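PDB 3RRL: succinyl-CoA:3-ketoacid-coenzyme A transferase subunit B from Helicobacter pylori, which catalyses the transfer of coenzyme A from succinyl-CoA to a 3-oxo acid, giving a 3-oxoacyl-CoA and succinate. Local coordinates for residues A10-E15 with K134-M139; V39-N44 with S77-A82; L109-I114 with G123-L128; A172-S177 with D193-K198. One frame throughout, in Å; residues are numbered along the deposited sequence.

Contact 1: A10-E15 with K134-M139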
loop_
_atom_site.group_PDB
_atom_site.type_symbol
_atom_site.label_atom_id
_atom_site.label_comp_id
_atom_site.label_asym_id
_atom_site.label_seq_id
_atom_site.Cartn_x
_atom_site.Cartn_y
_atom_site.Cartn_z
ATOM N N ALA B 10 2.088 -24.215 23.136
ATOM C CA ALA B 10 1.857 -23.011 23.934
ATOM C C ALA B 10 3.144 -22.489 24.558
ATOM O O ALA B 10 3.297 -21.291 24.782
ATOM C CB ALA B 10 0.821 -23.275 25.011
ATOM N N LYS B 11 4.069 -23.396 24.835
ATOM C CA LYS B 11 5.336 -23.026 25.444
ATOM C C LYS B 11 6.173 -22.140 24.529
ATOM O O LYS B 11 7.088 -21.449 24.988
ATOM C CB LYS B 11 6.119 -24.277 25.846
ATOM C CG LYS B 11 5.453 -25.091 26.946
ATOM C CD LYS B 11 6.343 -26.246 27.392
ATOM C CE LYS B 11 5.900 -26.800 28.738
ATOM N NZ LYS B 11 4.492 -27.295 28.723
ATOM N N GLU B 12 5.859 -22.158 23.238
ATOM C CA GLU B 12 6.591 -21.341 22.267
ATOM C C GLU B 12 6.146 -19.872 22.259
ATOM O O GLU B 12 6.812 -19.006 21.680
ATOM C CB GLU B 12 6.475 -21.945 20.862
ATOM C CG GLU B 12 7.046 -23.357 20.764
ATOM C CD GLU B 12 8.549 -23.384 20.980
ATOM O OE1 GLU B 12 9.245 -22.533 20.376
ATOM O OE2 GLU B 12 9.036 -24.242 21.754
ATOM N N LEU B 13 5.017 -19.590 22.900
ATOM C CA LEU B 13 4.518 -18.218 22.955
ATOM C C LEU B 13 5.199 -17.445 24.072
ATOM O O LEU B 13 5.218 -17.880 25.223
ATOM C CB LEU B 13 3.003 -18.194 23.133
ATOM C CG LEU B 13 2.212 -18.875 22.020
ATOM C CD1 LEU B 13 0.740 -18.579 22.175
ATOM C CD2 LEU B 13 2.700 -18.379 20.692
ATOM N N LYS B 14 5.767 -16.301 23.718
ATOM C CA LYS B 14 6.533 -15.489 24.660
ATOM C C LYS B 14 5.966 -14.077 24.761
ATOM O O LYS B 14 5.403 -13.553 23.795
ATOM C CB LYS B 14 7.998 -15.419 24.226
ATOM C CG LYS B 14 8.673 -16.773 24.037
ATOM C CD LYS B 14 8.988 -17.416 25.378
ATOM C CE LYS B 14 9.984 -18.561 25.235
ATOM N NZ LYS B 14 10.579 -18.949 26.554
ATOM N N GLU B 15 6.142 -13.462 25.929
ATOM C CA GLU B 15 5.670 -12.107 26.179
ATOM C C GLU B 15 6.155 -11.139 25.111
ATOM O O GLU B 15 7.341 -11.114 24.781
ATOM C CB GLU B 15 6.162 -11.626 27.547
ATOM C CG GLU B 15 5.417 -12.222 28.731
ATOM C CD GLU B 15 4.199 -11.412 29.124
ATOM O OE1 GLU B 15 4.048 -10.275 28.625
ATOM O OE2 GLU B 15 3.392 -11.912 29.936
ATOM N N LYS B 134 9.409 -16.898 12.856
ATOM C CA LYS B 134 9.488 -18.320 13.140
ATOM C C LYS B 134 8.209 -19.025 12.708
ATOM O O LYS B 134 7.104 -18.559 12.980
ATOM C CB LYS B 134 9.756 -18.579 14.621
ATOM C CG LYS B 134 9.997 -20.039 14.914
ATOM C CD LYS B 134 10.256 -20.296 16.384
ATOM C CE LYS B 134 10.528 -21.778 16.625
ATOM N NZ LYS B 134 10.556 -22.118 18.073
ATOM N N VAL B 135 8.376 -20.147 12.018
ATOM C CA VAL B 135 7.255 -20.939 11.552
ATOM C C VAL B 135 7.228 -22.260 12.296
ATOM O O VAL B 135 8.158 -23.051 12.191
ATOM C CB VAL B 135 7.353 -21.210 10.046
ATOM C CG1 VAL B 135 6.288 -22.199 9.618
ATOM C CG2 VAL B 135 7.233 -19.903 9.258
ATOM N N ILE B 136 6.165 -22.480 13.064
ATOM C CA ILE B 136 5.963 -23.735 13.774
ATOM C C ILE B 136 4.777 -24.506 13.193
ATOM O O ILE B 136 3.683 -23.964 13.068
ATOM C CB ILE B 136 5.678 -23.491 15.265
ATOM C CG1 ILE B 136 6.787 -22.651 15.896
ATOM C CG2 ILE B 136 5.513 -24.815 16.008
ATOM C CD1 ILE B 136 6.496 -22.260 17.336
ATOM N N VAL B 137 4.996 -25.769 12.839
ATOM C CA VAL B 137 3.907 -26.640 12.420
ATOM C C VAL B 137 3.563 -27.593 13.561
ATOM O O VAL B 137 4.452 -28.202 14.162
ATOM C CB VAL B 137 4.273 -27.467 11.174
ATOM C CG1 VAL B 137 3.197 -28.518 10.898
ATOM C CG2 VAL B 137 4.458 -26.570 9.969
ATOM N N ILE B 138 2.276 -27.707 13.868
ATOM C CA ILE B 138 1.817 -28.648 14.880
ATOM C C ILE B 138 0.798 -29.594 14.257
ATOM O O ILE B 138 -0.159 -29.165 13.606
ATOM C CB ILE B 138 1.236 -27.943 16.123
ATOM C CG1 ILE B 138 -0.120 -27.297 15.809
ATOM C CG2 ILE B 138 2.238 -26.937 16.671
ATOM C CD1 ILE B 138 -0.825 -26.727 17.038
HETATM N N MSE B 139 1.033 -30.884 14.444
HETATM C CA MSE B 139 0.397 -31.889 13.620
HETATM C C MSE B 139 0.352 -33.226 14.334
HETATM O O MSE B 139 1.277 -33.565 15.071
HETATM C CB MSE B 139 1.252 -32.028 12.373
HETATM C CG MSE B 139 0.730 -32.937 11.316
HETATM SE SE MSE B 139 2.014 -32.841 9.871
HETATM C CE MSE B 139 3.488 -33.804 10.695
#
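E12 and K134 join in a salt bridge, with NZ of K134 donating to OE1 of E12 at 2.7 Å. The ammonium comes from above the carboxylate plane, 38° out of it, and the two side chains cross at about a right angle. K134 gets there as a fully extended arm: CG lies anti to the backbone N (chi1 -174°), and every later torsion is also near trans. E12 is folded instead: CB already points toward the strand, and chi1 (-60°) sets CG anti to the carbonyl carbon; the bend at chi2 (-66°) then turns the carboxylate to K134. That aliphatic elbow rests on the tip of I136, whose CD1 lies 3.5 Å from E12 CB and 3.6 Å from E12 CG. The carboxylate has further partners: OE2 of E12 pairs with R8 and also accepts from the amide of Q166, while the other end of that amide, OE1, receives K134 NZ. Q166 therefore links acid and base a second time and should help to fix how the carboxylate is turned. E12 itself sits in a type I turn from A10 to L13, closed by L13 N to A10 O at 3.1 Å. The turn leads from helix 2-10 towards strand 18-21, and through E12 it reaches K134 and I136 of strand 134-138, which runs inside the mixed sheet between strands 95-98 and 166-168.

Contact 2: V39-N44 with S77-A82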
loop_
_atom_site.group_PDB
_atom_site.type_symbol
_atom_site.label_atom_id
_atom_site.label_comp_id
_atom_site.label_asym_id
_atom_site.label_seq_id
_atom_site.Cartn_x
_atom_site.Cartn_y
_atom_site.Cartn_z
ATOM N N VAL B 39 0.002 -10.335 21.249
ATOM C CA VAL B 39 -0.939 -9.784 20.289
ATOM C C VAL B 39 -1.180 -10.791 19.181
ATOM O O VAL B 39 -0.251 -11.184 18.477
ATOM C CB VAL B 39 -0.416 -8.468 19.699
ATOM C CG1 VAL B 39 -1.428 -7.891 18.727
ATOM C CG2 VAL B 39 -0.113 -7.481 20.820
ATOM N N PHE B 40 -2.424 -11.229 19.038
ATOM C CA PHE B 40 -2.768 -12.131 17.955
ATOM C C PHE B 40 -3.255 -11.364 16.737
ATOM O O PHE B 40 -4.072 -10.450 16.850
ATOM C CB PHE B 40 -3.801 -13.159 18.417
ATOM C CG PHE B 40 -3.286 -14.088 19.481
ATOM C CD1 PHE B 40 -2.353 -15.065 19.169
ATOM C CD2 PHE B 40 -3.727 -13.974 20.796
ATOM C CE1 PHE B 40 -1.865 -15.921 20.145
ATOM C CE2 PHE B 40 -3.248 -14.824 21.781
ATOM C CZ PHE B 40 -2.314 -15.802 21.454
ATOM N N GLN B 41 -2.729 -11.731 15.574
ATOM C CA GLN B 41 -3.062 -11.060 14.329
ATOM C C GLN B 41 -4.044 -11.910 13.538
ATOM O O GLN B 41 -3.905 -13.127 13.480
ATOM C CB GLN B 41 -1.793 -10.830 13.507
ATOM C CG GLN B 41 -1.930 -9.793 12.399
ATOM C CD GLN B 41 -2.150 -10.405 11.035
ATOM O OE1 GLN B 41 -2.517 -11.577 10.918
ATOM N NE2 GLN B 41 -1.931 -9.611 9.986
ATOM N N SER B 42 -5.043 -11.269 12.941
ATOM C CA SER B 42 -5.988 -11.971 12.083
ATOM C C SER B 42 -5.760 -11.448 10.678
ATOM O O SER B 42 -5.718 -10.232 10.464
ATOM C CB SER B 42 -7.424 -11.706 12.540
ATOM O OG SER B 42 -8.332 -12.639 11.978
ATOM N N GLU B 43 -5.585 -12.358 9.725
ATOM C CA GLU B 43 -5.123 -11.981 8.387
ATOM C C GLU B 43 -6.158 -11.167 7.611
ATOM O O GLU B 43 -5.858 -10.583 6.567
ATOM C CB GLU B 43 -4.729 -13.227 7.595
ATOM C CG GLU B 43 -5.890 -14.139 7.283
ATOM C CD GLU B 43 -5.482 -15.598 7.222
ATOM O OE1 GLU B 43 -4.330 -15.904 7.593
ATOM O OE2 GLU B 43 -6.313 -16.436 6.808
ATOM N N ASN B 44 -7.369 -11.113 8.150
ATOM C CA ASN B 44 -8.469 -10.415 7.508
ATOM C C ASN B 44 -8.483 -8.935 7.882
ATOM O O ASN B 44 -9.437 -8.211 7.583
ATOM C CB ASN B 44 -9.819 -11.102 7.738
ATOM C CG ASN B 44 -10.124 -11.334 9.198
ATOM O OD1 ASN B 44 -9.248 -11.678 9.987
ATOM N ND2 ASN B 44 -11.387 -11.165 9.565
ATOM N N SER B 77 -6.019 -2.740 16.285
ATOM C CA SER B 77 -6.132 -1.901 15.099
ATOM C C SER B 77 -6.732 -2.704 13.951
ATOM O O SER B 77 -6.562 -3.914 13.883
ATOM C CB SER B 77 -4.769 -1.328 14.698
ATOM O OG SER B 77 -3.787 -2.341 14.683
ATOM N N PHE B 78 -7.455 -2.023 13.069
ATOM C CA PHE B 78 -7.994 -2.654 11.876
ATOM C C PHE B 78 -7.267 -2.087 10.674
ATOM O O PHE B 78 -6.794 -0.946 10.701
ATOM C CB PHE B 78 -9.503 -2.404 11.733
ATOM C CG PHE B 78 -10.341 -3.037 12.820
ATOM C CD1 PHE B 78 -10.432 -4.407 12.932
ATOM C CD2 PHE B 78 -11.064 -2.254 13.705
ATOM C CE1 PHE B 78 -11.205 -4.987 13.929
ATOM C CE2 PHE B 78 -11.839 -2.832 14.700
ATOM C CZ PHE B 78 -11.902 -4.198 14.814
ATOM N N PHE B 79 -7.161 -2.890 9.620
ATOM C CA PHE B 79 -6.538 -2.435 8.390
ATOM C C PHE B 79 -6.999 -3.319 7.250
ATOM O O PHE B 79 -7.688 -4.319 7.475
ATOM C CB PHE B 79 -5.015 -2.488 8.530
ATOM C CG PHE B 79 -4.535 -3.629 9.371
ATOM C CD1 PHE B 79 -4.363 -4.890 8.820
ATOM C CD2 PHE B 79 -4.267 -3.447 10.718
ATOM C CE1 PHE B 79 -3.921 -5.959 9.599
ATOM C CE2 PHE B 79 -3.820 -4.509 11.509
ATOM C CZ PHE B 79 -3.645 -5.764 10.947
ATOM N N ASN B 80 -6.600 -2.966 6.030
ATOM C CA ASN B 80 -7.084 -3.683 4.858
ATOM C C ASN B 80 -6.212 -4.894 4.539
ATOM O O ASN B 80 -5.206 -5.148 5.220
ATOM C CB ASN B 80 -7.287 -2.746 3.646
ATOM C CG ASN B 80 -5.979 -2.316 2.986
ATOM O OD1 ASN B 80 -5.099 -3.129 2.728
ATOM N ND2 ASN B 80 -5.862 -1.026 2.698
ATOM N N SER B 81 -6.604 -5.643 3.519
ATOM C CA SER B 81 -6.005 -6.950 3.281
ATOM C C SER B 81 -4.574 -6.861 2.769
ATOM O O SER B 81 -3.759 -7.690 3.122
ATOM C CB SER B 81 -6.880 -7.783 2.352
ATOM O OG SER B 81 -8.044 -8.201 3.050
ATOM N N ALA B 82 -4.282 -5.854 1.945
ATOM C CA ALA B 82 -2.924 -5.600 1.486
ATOM C C ALA B 82 -2.007 -5.241 2.645
ATOM O O ALA B 82 -0.845 -5.655 2.678
ATOM C CB ALA B 82 -2.908 -4.476 0.456
HETATM O O HOH W 1 -7.256 -10.337 4.473
HETATM O O HOH W 2 -10.234 -5.607 7.489
#
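The carbonyl oxygen of E43 is gripped twice, by a water that donates to E43 O at 2.5 Å and by the hydroxyl of S84. The same water accepts from S81, whose OG is 2.7 Å from it, so the first turn of helix 81-89 is tied to the loop that follows strand 39-42. A second water repeats the link one residue on, donating to N44 O at 2.7 Å and to F79 O at 2.9 Å; the two carbonyls, which could not bond to each other directly, are joined in this way. This is the active-site corner of the CoA-transferase fold: strand 39-42 runs into the family's signature segment around E43, the predicted active-site glutamate, whose side chain starts out away from 77-82. On the strand itself, Q41 bends at chi2 (-100°) and brings its amide to the rim of the F79 ring, NE2 lying near the ring plane and 4.2 Å from CE1 of F79. Amide and ring planes differ by 33°. The Q41 amide is held mainly by N20, which donates to its OE1, with a weak bond from its NE2 to S84 OG.

Contact 3: L109-I114 with G123-L128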
loop_
_atom_site.group_PDB
_atom_site.type_symbol
_atom_site.label_atom_id
_atom_site.label_comp_id
_atom_site.label_asym_id
_atom_site.label_seq_id
_atom_site.Cartn_x
_atom_site.Cartn_y
_atom_site.Cartn_z
ATOM N N LEU B 109 6.428 -28.149 3.647
ATOM C CA LEU B 109 5.105 -28.280 4.247
ATOM C C LEU B 109 3.978 -28.430 3.238
ATOM O O LEU B 109 3.909 -27.706 2.269
ATOM C CB LEU B 109 4.811 -27.108 5.184
ATOM C CG LEU B 109 3.355 -26.935 5.606
ATOM C CD1 LEU B 109 2.920 -27.956 6.637
ATOM C CD2 LEU B 109 3.078 -25.554 6.089
ATOM N N ALA B 110 3.095 -29.387 3.471
ATOM C CA ALA B 110 1.907 -29.509 2.651
ATOM C C ALA B 110 0.684 -29.389 3.536
ATOM O O ALA B 110 0.429 -30.254 4.350
ATOM C CB ALA B 110 1.900 -30.820 1.925
ATOM N N ASN B 111 -0.067 -28.305 3.391
ATOM C CA ASN B 111 -1.297 -28.146 4.154
ATOM C C ASN B 111 -2.522 -27.578 3.441
ATOM O O ASN B 111 -3.513 -27.292 4.080
ATOM C CB ASN B 111 -1.047 -27.426 5.479
ATOM C CG ASN B 111 -0.984 -25.932 5.336
ATOM O OD1 ASN B 111 -0.829 -25.405 4.255
ATOM N ND2 ASN B 111 -1.103 -25.243 6.442
ATOM N N TRP B 112 -2.465 -27.392 2.135
ATOM C CA TRP B 112 -3.611 -26.804 1.460
ATOM C C TRP B 112 -4.412 -27.682 0.508
ATOM O O TRP B 112 -5.554 -27.380 0.211
ATOM C CB TRP B 112 -3.191 -25.540 0.726
ATOM C CG TRP B 112 -2.321 -25.777 -0.441
ATOM C CD1 TRP B 112 -1.009 -26.058 -0.421
ATOM C CD2 TRP B 112 -2.700 -25.731 -1.809
ATOM N NE1 TRP B 112 -0.535 -26.201 -1.684
ATOM C CE2 TRP B 112 -1.558 -25.995 -2.562
ATOM C CE3 TRP B 112 -3.899 -25.488 -2.473
ATOM C CZ2 TRP B 112 -1.573 -26.028 -3.937
ATOM C CZ3 TRP B 112 -3.912 -25.529 -3.835
ATOM C CH2 TRP B 112 -2.762 -25.797 -4.555
HETATM N N MSE B 113 -3.817 -28.746 0.006
HETATM C CA MSE B 113 -4.514 -29.546 -0.972
HETATM C C MSE B 113 -4.276 -31.055 -0.939
HETATM O O MSE B 113 -3.157 -31.513 -0.793
HETATM C CB MSE B 113 -4.152 -29.005 -2.350
HETATM C CG MSE B 113 -4.453 -29.913 -3.494
HETATM SE SE MSE B 113 -4.022 -29.046 -5.158
HETATM C CE MSE B 113 -5.797 -28.452 -5.626
ATOM N N ILE B 114 -5.348 -31.810 -1.130
ATOM C CA ILE B 114 -5.278 -33.236 -1.435
ATOM C C ILE B 114 -5.938 -33.472 -2.791
ATOM O O ILE B 114 -7.145 -33.269 -2.930
ATOM C CB ILE B 114 -5.998 -34.078 -0.373
ATOM C CG1 ILE B 114 -5.435 -33.779 1.019
ATOM C CG2 ILE B 114 -5.865 -35.563 -0.693
ATOM C CD1 ILE B 114 -6.226 -34.427 2.150
ATOM N N GLY B 123 -5.621 -19.937 1.120
ATOM C CA GLY B 123 -5.807 -18.754 1.949
ATOM C C GLY B 123 -4.471 -18.037 2.160
ATOM O O GLY B 123 -3.705 -17.839 1.216
ATOM N N GLY B 124 -4.167 -17.673 3.402
ATOM C CA GLY B 124 -2.938 -16.955 3.696
ATOM C C GLY B 124 -1.753 -17.807 4.126
ATOM O O GLY B 124 -0.691 -17.277 4.467
ATOM N N ALA B 125 -1.914 -19.127 4.096
ATOM C CA ALA B 125 -0.865 -20.039 4.562
ATOM C C ALA B 125 0.461 -19.887 3.806
ATOM O O ALA B 125 1.542 -19.921 4.404
ATOM C CB ALA B 125 -1.349 -21.476 4.499
HETATM N N MSE B 126 0.388 -19.716 2.492
HETATM C CA MSE B 126 1.609 -19.534 1.717
HETATM C C MSE B 126 2.368 -18.260 2.086
HETATM O O MSE B 126 3.598 -18.253 2.105
HETATM C CB MSE B 126 1.320 -19.585 0.222
HETATM C CG MSE B 126 0.913 -20.965 -0.242
HETATM SE SE MSE B 126 1.007 -21.110 -2.157
HETATM C CE MSE B 126 0.573 -22.999 -2.346
ATOM N N ASP B 127 1.636 -17.191 2.382
ATOM C CA ASP B 127 2.252 -15.937 2.802
ATOM C C ASP B 127 2.910 -16.079 4.174
ATOM O O ASP B 127 4.048 -15.634 4.385
ATOM C CB ASP B 127 1.219 -14.811 2.842
ATOM C CG ASP B 127 0.700 -14.439 1.467
ATOM O OD1 ASP B 127 1.381 -13.640 0.780
ATOM O OD2 ASP B 127 -0.387 -14.941 1.078
ATOM N N LEU B 128 2.189 -16.705 5.100
ATOM C CA LEU B 128 2.660 -16.849 6.473
ATOM C C LEU B 128 3.960 -17.667 6.619
ATOM O O LEU B 128 4.845 -17.266 7.376
ATOM C CB LEU B 128 1.543 -17.401 7.364
ATOM C CG LEU B 128 0.504 -16.355 7.794
ATOM C CD1 LEU B 128 -0.872 -16.978 7.935
ATOM C CD2 LEU B 128 0.908 -15.639 9.085
#
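The terminal methyl of M126, a selenomethionine in this structure, overlaps one face of the W112 indole. CE of M126 sits 3.8 Å from the centroid of the five-membered ring and 27° off its normal, a CH-pi contact over the face. The methyl is shifted towards the nitrogen side, with CE of M126 3.5 Å from NE1 and 3.7 Å from CE2 of W112. M126 reaches the ring because its chain runs extended beyond CG (chi2 -165°), carrying the methyl away from the helix. On the opposite face CB of M113, the next residue in the chain, covers the ring near its rim, so the indole is sandwiched. NE1 of W112 donates to the carbonyl of L158, which should further limit its rotation. Beside this pair, OD1 of N111 rests 4.0 Å from CB of A125, a van der Waals contact; the amide is satisfied by T159 at OD1 and by the carbonyl of G99 at ND2. A125 opens helix 125-131, just after the two glycines G123 and G124. The break in strand 109-114, at N111 and W112, meets the first turn of this helix, strand 95-98 meets A125 and L128 through L98 and A96, helix 81-89 touches D127 and L128, and D127 is hydrogen-bonded to another chain.

Contact 4: A172-S177 with D193-K198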
loop_
_atom_site.group_PDB
_atom_site.type_symbol
_atom_site.label_atom_id
_atom_site.label_comp_id
_atom_site.label_asym_id
_atom_site.label_seq_id
_atom_site.Cartn_x
_atom_site.Cartn_y
_atom_site.Cartn_z
ATOM N N ALA B 172 6.922 -36.224 19.158
ATOM C CA ALA B 172 8.164 -35.500 19.328
ATOM C C ALA B 172 8.217 -34.065 18.829
ATOM O O ALA B 172 7.333 -33.590 18.139
ATOM C CB ALA B 172 9.264 -36.284 18.683
ATOM N N VAL B 173 9.286 -33.390 19.221
ATOM C CA VAL B 173 9.587 -32.059 18.758
ATOM C C VAL B 173 10.844 -32.130 17.893
ATOM O O VAL B 173 11.847 -32.688 18.291
ATOM C CB VAL B 173 9.814 -31.092 19.910
ATOM C CG1 VAL B 173 10.089 -29.719 19.386
ATOM C CG2 VAL B 173 8.637 -31.089 20.823
ATOM N N PHE B 174 10.765 -31.555 16.703
ATOM C CA PHE B 174 11.864 -31.543 15.769
ATOM C C PHE B 174 12.203 -30.118 15.392
ATOM O O PHE B 174 11.345 -29.257 15.386
ATOM C CB PHE B 174 11.490 -32.258 14.478
ATOM C CG PHE B 174 11.139 -33.696 14.641
ATOM C CD1 PHE B 174 12.088 -34.674 14.456
ATOM C CD2 PHE B 174 9.850 -34.072 14.940
ATOM C CE1 PHE B 174 11.763 -35.988 14.589
ATOM C CE2 PHE B 174 9.524 -35.392 15.072
ATOM C CZ PHE B 174 10.479 -36.350 14.895
ATOM N N GLU B 175 13.469 -29.881 15.080
ATOM C CA GLU B 175 13.911 -28.591 14.571
ATOM C C GLU B 175 14.574 -28.754 13.208
ATOM O O GLU B 175 15.028 -29.838 12.850
ATOM C CB GLU B 175 14.848 -27.906 15.564
ATOM C CG GLU B 175 14.115 -27.381 16.788
ATOM C CD GLU B 175 15.039 -26.791 17.840
ATOM O OE1 GLU B 175 16.276 -26.820 17.645
ATOM O OE2 GLU B 175 14.517 -26.300 18.869
ATOM N N PHE B 176 14.609 -27.673 12.443
ATOM C CA PHE B 176 15.166 -27.706 11.100
ATOM C C PHE B 176 16.288 -26.693 10.934
ATOM O O PHE B 176 16.108 -25.516 11.230
ATOM C CB PHE B 176 14.063 -27.447 10.069
ATOM C CG PHE B 176 13.057 -28.550 9.987
ATOM C CD1 PHE B 176 11.918 -28.532 10.780
ATOM C CD2 PHE B 176 13.254 -29.617 9.132
ATOM C CE1 PHE B 176 10.990 -29.555 10.715
ATOM C CE2 PHE B 176 12.332 -30.636 9.065
ATOM C CZ PHE B 176 11.198 -30.603 9.858
ATOM N N SER B 177 17.449 -27.173 10.491
ATOM C CA SER B 177 18.560 -26.320 10.066
ATOM C C SER B 177 19.344 -27.046 8.983
ATOM O O SER B 177 19.545 -28.258 9.071
ATOM C CB SER B 177 19.502 -26.025 11.234
ATOM O OG SER B 177 18.801 -25.491 12.341
ATOM N N ASP B 193 12.546 -45.095 20.247
ATOM C CA ASP B 193 12.242 -46.114 19.246
ATOM C C ASP B 193 10.852 -45.961 18.632
ATOM O O ASP B 193 10.658 -46.259 17.453
ATOM C CB ASP B 193 12.417 -47.521 19.831
ATOM C CG ASP B 193 13.860 -48.000 19.780
ATOM O OD1 ASP B 193 14.785 -47.155 19.833
ATOM O OD2 ASP B 193 14.068 -49.226 19.682
ATOM N N GLN B 194 9.885 -45.519 19.431
ATOM C CA GLN B 194 8.546 -45.250 18.910
ATOM C C GLN B 194 8.604 -44.178 17.820
ATOM O O GLN B 194 7.897 -44.255 16.817
ATOM C CB GLN B 194 7.598 -44.812 20.032
ATOM C CG GLN B 194 6.794 -45.952 20.638
ATOM C CD GLN B 194 6.549 -45.778 22.129
ATOM O OE1 GLN B 194 6.656 -44.673 22.667
ATOM N NE2 GLN B 194 6.225 -46.879 22.810
ATOM N N VAL B 195 9.460 -43.182 18.022
ATOM C CA VAL B 195 9.611 -42.101 17.056
ATOM C C VAL B 195 10.309 -42.583 15.785
ATOM O O VAL B 195 9.846 -42.314 14.679
ATOM C CB VAL B 195 10.377 -40.906 17.658
ATOM C CG1 VAL B 195 10.544 -39.811 16.625
ATOM C CG2 VAL B 195 9.646 -40.373 18.871
ATOM N N LYS B 196 11.416 -43.301 15.941
ATOM C CA LYS B 196 12.115 -43.850 14.788
ATOM C C LYS B 196 11.160 -44.700 13.970
ATOM O O LYS B 196 11.106 -44.597 12.742
ATOM C CB LYS B 196 13.292 -44.717 15.228
ATOM C CG LYS B 196 14.415 -43.979 15.916
ATOM C CD LYS B 196 15.501 -44.969 16.307
ATOM C CE LYS B 196 16.710 -44.290 16.923
ATOM N NZ LYS B 196 17.653 -45.308 17.467
ATOM N N GLU B 197 10.414 -45.544 14.671
ATOM C CA GLU B 197 9.476 -46.461 14.049
ATOM C C GLU B 197 8.392 -45.723 13.270
ATOM O O GLU B 197 8.004 -46.136 12.177
ATOM C CB GLU B 197 8.840 -47.331 15.129
ATOM C CG GLU B 197 7.798 -48.310 14.630
ATOM C CD GLU B 197 7.192 -49.123 15.762
ATOM O OE1 GLU B 197 6.965 -48.544 16.848
ATOM O OE2 GLU B 197 6.957 -50.337 15.570
ATOM N N LYS B 198 7.903 -44.624 13.834
ATOM C CA LYS B 198 6.785 -43.907 13.230
ATOM C C LYS B 198 7.195 -42.765 12.300
ATOM O O LYS B 198 6.348 -42.006 11.839
ATOM C CB LYS B 198 5.799 -43.426 14.296
ATOM C CG LYS B 198 5.039 -44.558 14.970
ATOM C CD LYS B 198 3.841 -44.031 15.740
ATOM C CE LYS B 198 3.040 -45.165 16.357
ATOM N NZ LYS B 198 1.762 -44.670 16.945
#
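Apolar packing carries the whole of this contact, and V195 supplies the helix side of it with its two methyls sent to different partners. CG1 of V195 reaches the far end of the F174 ring, 3.9 Å from CZ, the two side chains coming from opposite directions. CG2 of V195 meets CB of A172 at 4.1 Å. The split follows from the valine rotamer: CG1 stands anti to the backbone N (chi1 179°) while CG2 lies beside it, so each branch faces one of two residues spaced two apart on the same side of the strand. No hydrogen bond joins the two segments. Strand 172-177 forms an antiparallel hairpin with strand 180-186; from there the chain crosses through helix 192-198 to strand 204-205, which runs parallel to 180-186 as the outermost strand of the sheet within this chain, a beta-alpha-beta crossover. V195 also packs on L186, and A172 and F174 touch L183 and M181 of the intervening strand. Backbone bonds keep each element in shape: in the helix E197 N donates to D193 O at 2.9 Å and K198 N to Q194 O at 3.0 Å, whereas on the strand V173 pairs with V184 and E185, and F174 with L167.

Contacts 1, 2 and 4 all reach the ten-stranded sheet, with contacts 2 and 4 on opposite sides of the chain's centre, about 35 Å apart between centres. Contact 1 lies between them and touches contact 2 where L13 CD1 meets F40 CZ at 4.2 Å. Contacts 2 and 3 meet at the predicted active site: E43 OE1 packs 3.6 Å from L128 CD1, so the first turn of helix 125-131 lies against that glutamate. Helix 125-131 then leads directly into strand 134-138 of contact 1, whose V137 CG2 lies 3.9 Å from CD1 of L109 in contact 3. Contact 4 is away from the active site, and its nearest atoms are about 6 Å from contact 1.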